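Local coordinates for protein KLLA0B12012p (Kluyveromyces lactis, PDB 6Y3P) that interacts directly, as Pby1, with the mRNA decapping enzyme Dcp2 and, through this C-terminal ATP-grasp domain, probably binds ATP, at residues Tyr19-Leu32 and Ile363-Arg376. Numbering follows the deposited sequence.
Sequences YIYGPLNRSFRKHL and IDELFDDVVSICVR. With SO4 (sulfate ion), chain B.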
ATOM      1  N   TYR A  19     -18.566  -2.420   6.936  1.00 62.70           N
ATOM      2  CA  TYR A  19     -18.769  -3.013   5.611  1.00 61.26           C
ATOM      3  C   TYR A  19     -18.392  -4.508   5.517  1.00 61.95           C
ATOM      4  O   TYR A  19     -19.126  -5.289   4.901  1.00 60.93           O
ATOM      5  CB  TYR A  19     -17.984  -2.179   4.562  1.00 61.55           C
ATOM      6  CG  TYR A  19     -18.277  -2.541   3.122  1.00 62.97           C
ATOM      7  CD1 TYR A  19     -19.451  -2.121   2.502  1.00 64.85           C
ATOM      8  CD2 TYR A  19     -17.372  -3.293   2.373  1.00 62.85           C
ATOM      9  CE1 TYR A  19     -19.735  -2.471   1.185  1.00 65.41           C
ATOM     10  CE2 TYR A  19     -17.644  -3.645   1.052  1.00 63.58           C
ATOM     11  CZ  TYR A  19     -18.823  -3.222   0.459  1.00 72.46           C
ATOM     12  OH  TYR A  19     -19.097  -3.556  -0.843  1.00 74.33           O
ATOM     13  N   ILE A  20     -17.264  -4.898   6.148  1.00 56.26           N
ATOM     14  CA  ILE A  20     -16.706  -6.263   6.093  1.00 54.62           C
ATOM     15  C   ILE A  20     -17.319  -7.281   7.088  1.00 58.06           C
ATOM     16  O   ILE A  20     -16.977  -8.464   6.993  1.00 57.46           O
ATOM     17  CB  ILE A  20     -15.161  -6.195   6.232  1.00 56.16           C
ATOM     18  CG1 ILE A  20     -14.722  -5.595   7.611  1.00 54.98           C
ATOM     19  CG2 ILE A  20     -14.582  -5.379   5.065  1.00 56.29           C
ATOM     20  CD1 ILE A  20     -13.251  -5.791   7.978  1.00 51.39           C
ATOM     21  N   TYR A  21     -18.216  -6.846   8.015  1.00 56.08           N
ATOM     22  CA  TYR A  21     -18.823  -7.716   9.037  1.00 57.04           C
ATOM     23  C   TYR A  21     -19.642  -8.890   8.441  1.00 63.48           C
ATOM     24  O   TYR A  21     -19.345 -10.046   8.756  1.00 64.08           O
ATOM     25  CB  TYR A  21     -19.641  -6.907  10.061  1.00 59.09           C
ATOM     26  CG  TYR A  21     -20.254  -7.760  11.156  1.00 62.16           C
ATOM     27  CD1 TYR A  21     -19.560  -8.025  12.334  1.00 63.41           C
ATOM     28  CD2 TYR A  21     -21.532  -8.292  11.018  1.00 64.64           C
ATOM     29  CE1 TYR A  21     -20.114  -8.827  13.332  1.00 65.27           C
ATOM     30  CE2 TYR A  21     -22.099  -9.083  12.011  1.00 66.77           C
ATOM     31  CZ  TYR A  21     -21.395  -9.336  13.174  1.00 77.11           C
ATOM     32  OH  TYR A  21     -21.986 -10.111  14.146  1.00 84.22           O
ATOM     33  N   GLY A  22     -20.656  -8.577   7.625  1.00 60.89           N
ATOM     34  CA  GLY A  22     -21.491  -9.554   6.930  1.00 61.28           C
ATOM     35  C   GLY A  22     -20.646 -10.540   6.144  1.00 65.74           C
ATOM     36  O   GLY A  22     -20.720 -11.749   6.423  1.00 65.20           O
ATOM     37  N   PRO A  23     -19.761 -10.040   5.216  1.00 62.19           N
ATOM     38  CA  PRO A  23     -18.846 -10.942   4.485  1.00 61.71           C
ATOM     39  C   PRO A  23     -18.026 -11.882   5.378  1.00 65.46           C
ATOM     40  O   PRO A  23     -17.979 -13.083   5.086  1.00 66.45           O
ATOM     41  CB  PRO A  23     -17.929  -9.972   3.726  1.00 62.12           C
ATOM     42  CG  PRO A  23     -18.752  -8.768   3.540  1.00 66.47           C
ATOM     43  CD  PRO A  23     -19.562  -8.638   4.782  1.00 62.81           C
ATOM     44  N   LEU A  24     -17.401 -11.350   6.461  1.00 59.19           N
ATOM     45  CA  LEU A  24     -16.596 -12.154   7.380  1.00 59.23           C
ATOM     46  C   LEU A  24     -17.405 -13.253   8.076  1.00 64.79           C
ATOM     47  O   LEU A  24     -16.912 -14.376   8.190  1.00 65.19           O
ATOM     48  CB  LEU A  24     -15.866 -11.283   8.413  1.00 59.00           C
ATOM     49  CG  LEU A  24     -14.564 -10.662   7.974  1.00 61.24           C
ATOM     50  CD1 LEU A  24     -14.201  -9.515   8.872  1.00 60.41           C
ATOM     51  CD2 LEU A  24     -13.456 -11.700   7.920  1.00 62.54           C
ATOM     52  N   ASN A  25     -18.659 -12.945   8.491  1.00 61.59           N
ATOM     53  CA  ASN A  25     -19.567 -13.913   9.112  1.00 61.84           C
ATOM     54  C   ASN A  25     -19.970 -15.026   8.159  1.00 64.22           C
ATOM     55  O   ASN A  25     -19.953 -16.184   8.563  1.00 63.50           O
ATOM     56  CB  ASN A  25     -20.787 -13.238   9.703  1.00 64.53           C
ATOM     57  CG  ASN A  25     -20.715 -13.121  11.202  1.00 95.08           C
ATOM     58  OD1 ASN A  25     -20.795 -14.108  11.949  1.00 95.29           O
ATOM     59  ND2 ASN A  25     -20.556 -11.906  11.673  1.00 86.69           N
ATOM     60  N   ARG A  26     -20.297 -14.689   6.888  1.00 61.37           N
ATOM     61  CA  ARG A  26     -20.662 -15.678   5.856  1.00 61.59           C
ATOM     62  C   ARG A  26     -19.471 -16.614   5.583  1.00 65.74           C
ATOM     63  O   ARG A  26     -19.633 -17.835   5.524  1.00 66.10           O
ATOM     64  CB  ARG A  26     -21.118 -14.991   4.562  1.00 57.98           C
ATOM     65  CG  ARG A  26     -22.414 -14.189   4.746  1.00 61.89           C
ATOM     66  CD  ARG A  26     -22.965 -13.676   3.419  1.00 60.63           C
ATOM     67  NE  ARG A  26     -22.204 -12.546   2.866  1.00 57.91           N
ATOM     68  CZ  ARG A  26     -22.438 -11.262   3.145  1.00 70.60           C
ATOM     69  NH1 ARG A  26     -23.393 -10.921   4.004  1.00 54.04           N
ATOM     70  NH2 ARG A  26     -21.703 -10.311   2.579  1.00 55.63           N
ATOM     71  N   SER A  27     -18.276 -16.026   5.495  1.00 60.59           N
ATOM     72  CA  SER A  27     -17.028 -16.721   5.269  1.00 59.50           C
ATOM     73  C   SER A  27     -16.649 -17.621   6.465  1.00 64.26           C
ATOM     74  O   SER A  27     -16.225 -18.755   6.243  1.00 63.34           O
ATOM     75  CB  SER A  27     -15.935 -15.715   4.956  1.00 60.98           C
ATOM     76  OG  SER A  27     -14.847 -16.413   4.393  1.00 73.91           O
ATOM     77  N   PHE A  28     -16.819 -17.134   7.723  1.00 61.48           N
ATOM     78  CA  PHE A  28     -16.549 -17.949   8.916  1.00 62.93           C
ATOM     79  C   PHE A  28     -17.533 -19.129   8.992  1.00 68.95           C
ATOM     80  O   PHE A  28     -17.108 -20.252   9.272  1.00 69.67           O
ATOM     81  CB  PHE A  28     -16.578 -17.119  10.229  1.00 64.99           C
ATOM     82  CG  PHE A  28     -15.397 -16.187  10.434  1.00 65.51           C
ATOM     83  CD1 PHE A  28     -14.102 -16.587  10.100  1.00 67.68           C
ATOM     84  CD2 PHE A  28     -15.571 -14.932  11.009  1.00 67.31           C
ATOM     85  CE1 PHE A  28     -13.010 -15.724  10.286  1.00 67.38           C
ATOM     86  CE2 PHE A  28     -14.479 -14.065  11.184  1.00 69.19           C
ATOM     87  CZ  PHE A  28     -13.206 -14.465  10.816  1.00 66.26           C
ATOM     88  N   ARG A  29     -18.824 -18.874   8.678  1.00 65.43           N
ATOM     89  CA  ARG A  29     -19.911 -19.861   8.645  1.00 66.52           C
ATOM     90  C   ARG A  29     -19.624 -20.981   7.639  1.00 71.56           C
ATOM     91  O   ARG A  29     -19.742 -22.169   7.974  1.00 73.19           O
ATOM     92  CB  ARG A  29     -21.244 -19.172   8.256  1.00 66.26           C
ATOM     93  CG  ARG A  29     -22.323 -19.170   9.340  1.00 82.99           C
ATOM     94  CD  ARG A  29     -23.165 -20.448   9.384  1.00 99.78           C
ATOM     95  NE  ARG A  29     -24.172 -20.511   8.318  1.00112.10           N
ATOM     96  CZ  ARG A  29     -25.107 -21.456   8.214  1.00126.84           C
ATOM     97  NH1 ARG A  29     -25.186 -22.425   9.119  1.00109.65           N
ATOM     98  NH2 ARG A  29     -25.971 -21.433   7.209  1.00117.51           N
ATOM     99  N   LYS A  30     -19.246 -20.592   6.407  1.00 66.26           N
ATOM    100  CA  LYS A  30     -19.000 -21.483   5.278  1.00 66.31           C
ATOM    101  C   LYS A  30     -17.749 -22.361   5.401  1.00 71.82           C
ATOM    102  O   LYS A  30     -17.842 -23.570   5.173  1.00 72.99           O
ATOM    103  CB  LYS A  30     -18.962 -20.668   3.981  1.00 67.78           C
ATOM    104  CG  LYS A  30     -19.075 -21.487   2.701  1.00 91.67           C
ATOM    105  CD  LYS A  30     -18.700 -20.681   1.457  1.00100.30           C
ATOM    106  CE  LYS A  30     -19.873 -19.945   0.858  1.00117.17           C
ATOM    107  NZ  LYS A  30     -19.499 -19.249  -0.401  1.00129.35           N
ATOM    108  N   HIS A  31     -16.588 -21.770   5.738  1.00 67.82           N
ATOM    109  CA  HIS A  31     -15.320 -22.501   5.751  1.00 67.70           C
ATOM    110  C   HIS A  31     -14.870 -22.996   7.120  1.00 71.74           C
ATOM    111  O   HIS A  31     -13.952 -23.820   7.190  1.00 70.59           O
ATOM    112  CB  HIS A  31     -14.210 -21.679   5.076  1.00 67.26           C
ATOM    113  CG  HIS A  31     -14.580 -21.208   3.713  1.00 70.14           C
ATOM    114  ND1 HIS A  31     -14.858 -22.100   2.691  1.00 72.44           N
ATOM    115  CD2 HIS A  31     -14.721 -19.949   3.244  1.00 71.16           C
ATOM    116  CE1 HIS A  31     -15.166 -21.361   1.642  1.00 71.05           C
ATOM    117  NE2 HIS A  31     -15.098 -20.062   1.925  1.00 70.82           N
ATOM    118  N   LEU A  32     -15.501 -22.509   8.202  1.00 69.84           N
ATOM    119  CA  LEU A  32     -15.213 -22.983   9.565  1.00 69.94           C
ATOM    120  C   LEU A  32     -16.563 -23.190  10.295  1.00 75.44           C
ATOM    121  O   LEU A  32     -16.841 -22.517  11.296  1.00 75.72           O
ATOM    122  CB  LEU A  32     -14.253 -22.034  10.315  1.00 68.93           C
ATOM    123  CG  LEU A  32     -12.776 -22.145   9.945  1.00 72.78           C
ATOM    124  CD1 LEU A  32     -12.327 -20.953   9.178  1.00 71.94           C
ATOM    125  CD2 LEU A  32     -11.922 -22.196  11.146  1.00 76.85           C
ATOM    126  N   ILE A 363     -15.401  -7.840  -2.634  1.00 47.78           N
ATOM    127  CA  ILE A 363     -15.006  -7.892  -1.223  1.00 47.52           C
ATOM    128  C   ILE A 363     -15.434  -9.238  -0.592  1.00 52.62           C
ATOM    129  O   ILE A 363     -14.684  -9.775   0.235  1.00 50.16           O
ATOM    130  CB  ILE A 363     -15.494  -6.611  -0.468  1.00 50.27           C
ATOM    131  CG1 ILE A 363     -14.728  -5.351  -0.934  1.00 49.70           C
ATOM    132  CG2 ILE A 363     -15.492  -6.727   1.059  1.00 51.04           C
ATOM    133  CD1 ILE A 363     -13.196  -5.306  -0.623  1.00 52.62           C
ATOM    134  N   ASP A 364     -16.600  -9.806  -1.034  1.00 50.13           N
ATOM    135  CA  ASP A 364     -17.109 -11.111  -0.569  1.00 49.99           C
ATOM    136  C   ASP A 364     -16.150 -12.244  -0.936  1.00 53.85           C
ATOM    137  O   ASP A 364     -15.915 -13.137  -0.132  1.00 55.85           O
ATOM    138  CB  ASP A 364     -18.476 -11.407  -1.192  1.00 52.54           C
ATOM    139  CG  ASP A 364     -19.665 -10.742  -0.539  1.00 63.58           C
ATOM    140  OD1 ASP A 364     -19.460  -9.973   0.427  1.00 63.04           O
ATOM    141  OD2 ASP A 364     -20.809 -11.000  -0.986  1.00 74.41           O
ATOM    142  N   GLU A 365     -15.597 -12.198  -2.145  1.00 49.05           N
ATOM    143  CA  GLU A 365     -14.674 -13.205  -2.648  1.00 48.61           C
ATOM    144  C   GLU A 365     -13.316 -13.045  -1.975  1.00 52.42           C
ATOM    145  O   GLU A 365     -12.608 -14.036  -1.799  1.00 53.60           O
ATOM    146  CB  GLU A 365     -14.556 -13.081  -4.175  1.00 49.69           C
ATOM    147  CG  GLU A 365     -13.679 -14.156  -4.794  1.00 61.75           C
ATOM    148  CD  GLU A 365     -13.371 -14.026  -6.268  1.00 72.06           C
ATOM    149  OE1 GLU A 365     -14.227 -13.501  -7.018  1.00 59.82           O
ATOM    150  OE2 GLU A 365     -12.289 -14.502  -6.680  1.00 69.92           O
ATOM    151  N   LEU A 366     -12.960 -11.803  -1.584  1.00 47.14           N
ATOM    152  CA  LEU A 366     -11.701 -11.537  -0.909  1.00 45.67           C
ATOM    153  C   LEU A 366     -11.680 -12.230   0.453  1.00 50.97           C
ATOM    154  O   LEU A 366     -10.728 -12.968   0.736  1.00 51.31           O
ATOM    155  CB  LEU A 366     -11.434 -10.018  -0.770  1.00 44.17           C
ATOM    156  CG  LEU A 366     -10.406  -9.548   0.304  1.00 46.99           C
ATOM    157  CD1 LEU A 366      -8.991 -10.028   0.009  1.00 45.14           C
ATOM    158  CD2 LEU A 366     -10.438  -8.055   0.467  1.00 51.25           C
ATOM    159  N   PHE A 367     -12.720 -11.986   1.287  1.00 48.11           N
ATOM    160  CA  PHE A 367     -12.815 -12.535   2.646  1.00 48.40           C
ATOM    161  C   PHE A 367     -13.100 -14.020   2.631  1.00 53.30           C
ATOM    162  O   PHE A 367     -12.632 -14.705   3.521  1.00 54.69           O
ATOM    163  CB  PHE A 367     -13.773 -11.734   3.535  1.00 50.12           C
ATOM    164  CG  PHE A 367     -13.172 -10.380   3.819  1.00 51.49           C
ATOM    165  CD1 PHE A 367     -12.147 -10.237   4.750  1.00 54.48           C
ATOM    166  CD2 PHE A 367     -13.553  -9.262   3.083  1.00 55.05           C
ATOM    167  CE1 PHE A 367     -11.542  -8.994   4.964  1.00 55.46           C
ATOM    168  CE2 PHE A 367     -12.934  -8.020   3.285  1.00 56.88           C
ATOM    169  CZ  PHE A 367     -11.957  -7.889   4.245  1.00 54.60           C
ATOM    170  N   ASP A 368     -13.709 -14.535   1.555  1.00 51.11           N
ATOM    171  CA  ASP A 368     -13.909 -15.961   1.344  1.00 52.31           C
ATOM    172  C   ASP A 368     -12.538 -16.665   1.216  1.00 57.75           C
ATOM    173  O   ASP A 368     -12.299 -17.664   1.885  1.00 57.56           O
ATOM    174  CB  ASP A 368     -14.748 -16.190   0.081  1.00 55.31           C
ATOM    175  CG  ASP A 368     -15.357 -17.569   0.066  1.00 76.12           C
ATOM    176  OD1 ASP A 368     -16.331 -17.799   0.836  1.00 81.67           O
ATOM    177  OD2 ASP A 368     -14.791 -18.460  -0.615  1.00 77.88           O
ATOM    178  N   ASP A 369     -11.620 -16.086   0.408  1.00 55.18           N
ATOM    179  CA  ASP A 369     -10.275 -16.597   0.170  1.00 54.79           C
ATOM    180  C   ASP A 369      -9.400 -16.508   1.389  1.00 59.15           C
ATOM    181  O   ASP A 369      -8.672 -17.458   1.671  1.00 59.06           O
ATOM    182  CB  ASP A 369      -9.626 -15.864  -1.003  1.00 56.82           C
ATOM    183  CG  ASP A 369     -10.313 -16.085  -2.348  1.00 71.38           C
ATOM    184  OD1 ASP A 369     -10.989 -17.131  -2.511  1.00 73.82           O
ATOM    185  OD2 ASP A 369     -10.166 -15.212  -3.245  1.00 76.57           O
ATOM    186  N   VAL A 370      -9.486 -15.381   2.133  1.00 54.67           N
ATOM    187  CA  VAL A 370      -8.698 -15.141   3.339  1.00 53.25           C
ATOM    188  C   VAL A 370      -9.035 -16.196   4.383  1.00 55.97           C
ATOM    189  O   VAL A 370      -8.138 -16.842   4.912  1.00 55.47           O
ATOM    190  CB  VAL A 370      -8.870 -13.686   3.873  1.00 56.83           C
ATOM    191  CG1 VAL A 370      -8.301 -13.535   5.285  1.00 56.31           C
ATOM    192  CG2 VAL A 370      -8.222 -12.678   2.926  1.00 55.88           C
ATOM    193  N   VAL A 371     -10.329 -16.412   4.620  1.00 51.80           N
ATOM    194  CA  VAL A 371     -10.804 -17.403   5.582  1.00 51.74           C
ATOM    195  C   VAL A 371     -10.512 -18.851   5.120  1.00 56.92           C
ATOM    196  O   VAL A 371      -9.957 -19.618   5.902  1.00 58.78           O
ATOM    197  CB  VAL A 371     -12.289 -17.156   5.942  1.00 55.22           C
ATOM    198  CG1 VAL A 371     -12.856 -18.275   6.803  1.00 55.39           C
ATOM    199  CG2 VAL A 371     -12.463 -15.797   6.631  1.00 54.46           C
ATOM    200  N   SER A 372     -10.824 -19.202   3.859  1.00 52.82           N
ATOM    201  CA  SER A 372     -10.630 -20.563   3.347  1.00 53.47           C
ATOM    202  C   SER A 372      -9.170 -20.997   3.139  1.00 56.55           C
ATOM    203  O   SER A 372      -8.914 -22.211   3.082  1.00 55.34           O
ATOM    204  CB  SER A 372     -11.412 -20.764   2.053  1.00 56.95           C
ATOM    205  OG  SER A 372     -10.945 -19.919   1.010  1.00 60.32           O
ATOM    206  N   ILE A 373      -8.223 -20.024   2.986  1.00 51.71           N
ATOM    207  CA  ILE A 373      -6.812 -20.327   2.684  1.00 50.02           C
ATOM    208  C   ILE A 373      -5.860 -19.996   3.842  1.00 52.67           C
ATOM    209  O   ILE A 373      -4.913 -20.748   4.098  1.00 52.39           O
ATOM    210  CB  ILE A 373      -6.400 -19.633   1.339  1.00 52.05           C
ATOM    211  CG1 ILE A 373      -7.216 -20.232   0.164  1.00 52.25           C
ATOM    212  CG2 ILE A 373      -4.864 -19.706   1.067  1.00 51.93           C
ATOM    213  CD1 ILE A 373      -7.266 -19.418  -1.084  1.00 63.80           C
ATOM    214  N   CYS A 374      -6.088 -18.869   4.511  1.00 48.79           N
ATOM    215  CA  CYS A 374      -5.218 -18.406   5.596  1.00 48.01           C
ATOM    216  C   CYS A 374      -5.727 -18.774   6.999  1.00 52.64           C
ATOM    217  O   CYS A 374      -4.926 -19.170   7.858  1.00 51.75           O
ATOM    218  CB  CYS A 374      -4.975 -16.903   5.465  1.00 47.29           C
ATOM    219  SG  CYS A 374      -4.400 -16.372   3.824  1.00 50.02           S
ATOM    220  N   VAL A 375      -7.056 -18.609   7.239  1.00 48.62           N
ATOM    221  CA  VAL A 375      -7.648 -18.844   8.554  1.00 47.20           C
ATOM    222  C   VAL A 375      -7.806 -20.335   8.830  1.00 51.29           C
ATOM    223  O   VAL A 375      -7.462 -20.748   9.920  1.00 51.54           O
ATOM    224  CB  VAL A 375      -8.962 -18.031   8.780  1.00 49.40           C
ATOM    225  CG1 VAL A 375      -9.614 -18.348  10.143  1.00 49.45           C
ATOM    226  CG2 VAL A 375      -8.699 -16.533   8.641  1.00 47.46           C
ATOM    227  N   ARG A 376      -8.338 -21.135   7.886  1.00 48.91           N
ATOM    228  CA  ARG A 376      -8.531 -22.586   8.094  1.00 50.15           C
ATOM    229  C   ARG A 376      -7.255 -23.293   8.634  1.00 54.96           C
ATOM    230  O   ARG A 376      -7.363 -23.952   9.672  1.00 54.13           O
ATOM    231  CB  ARG A 376      -9.054 -23.280   6.813  1.00 50.18           C
ATOM    232  CG  ARG A 376     -10.570 -23.271   6.632  1.00 55.24           C
ATOM    233  CD  ARG A 376     -10.966 -23.954   5.323  1.00 56.20           C
ATOM    234  NE  ARG A 376     -10.498 -25.345   5.272  1.00 64.21           N
ATOM    235  CZ  ARG A 376     -11.207 -26.398   5.668  1.00 75.22           C
ATOM    236  NH1 ARG A 376     -12.444 -26.244   6.121  1.00 61.48           N
ATOM    237  NH2 ARG A 376     -10.689 -27.614   5.602  1.00 70.57           N
TER
HETATM  238  S   SO4 B 801     -23.697  -7.431   3.951  1.00 90.13           S
HETATM  239  O1  SO4 B 801     -22.362  -7.148   3.405  1.00 90.98           O
HETATM  240  O2  SO4 B 801     -24.351  -8.452   3.139  1.00 91.02           O
HETATM  241  O3  SO4 B 801     -24.508  -6.220   3.950  1.00 89.53           O
HETATM  242  O4  SO4 B 801     -23.599  -7.907   5.321  1.00 91.92           O
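The carbonyl O of F367 is gripped by two donors. S27 OG lies 2.9 Å from F367 O, above the carbonyl plane, while V371 N reaches the same oxygen from the opposite face. S27 OG stands anti to its own backbone N (chi1 -164°), which points it across to the other helix. At H31, the ring edge offers NE2 to both carboxylate oxygens of D368, weakly, with D368 OD1 at 2.8 Å. The carboxylate is turned 68° from the ring. S372 CB sits over the ring's centre in a CH-pi contact. R376 NH1 donates to H31 O (3.0 Å), and R376 NE bonds P382 O. An alanine here would probably leave H31 O and P382 O without these donors and L32 CD1 less covered. R26 NH2 forms a salt bridge with D364 OD1 (3.1 Å). R26 NH1 also bonds O2 of a sulfate, probably from the crystallisation liquor. Toward strand 48-52, L24 CD2 and I20 CG2 pack on the F367 ring. The helices cross at -40°. In this tubulin-tyrosine ligase family domain, the contact joins helix 21-31, resting on strand 8-12 of the parallel sheet, to helix 357-375, which packs on antiparallel strands 215-224 and 228-239.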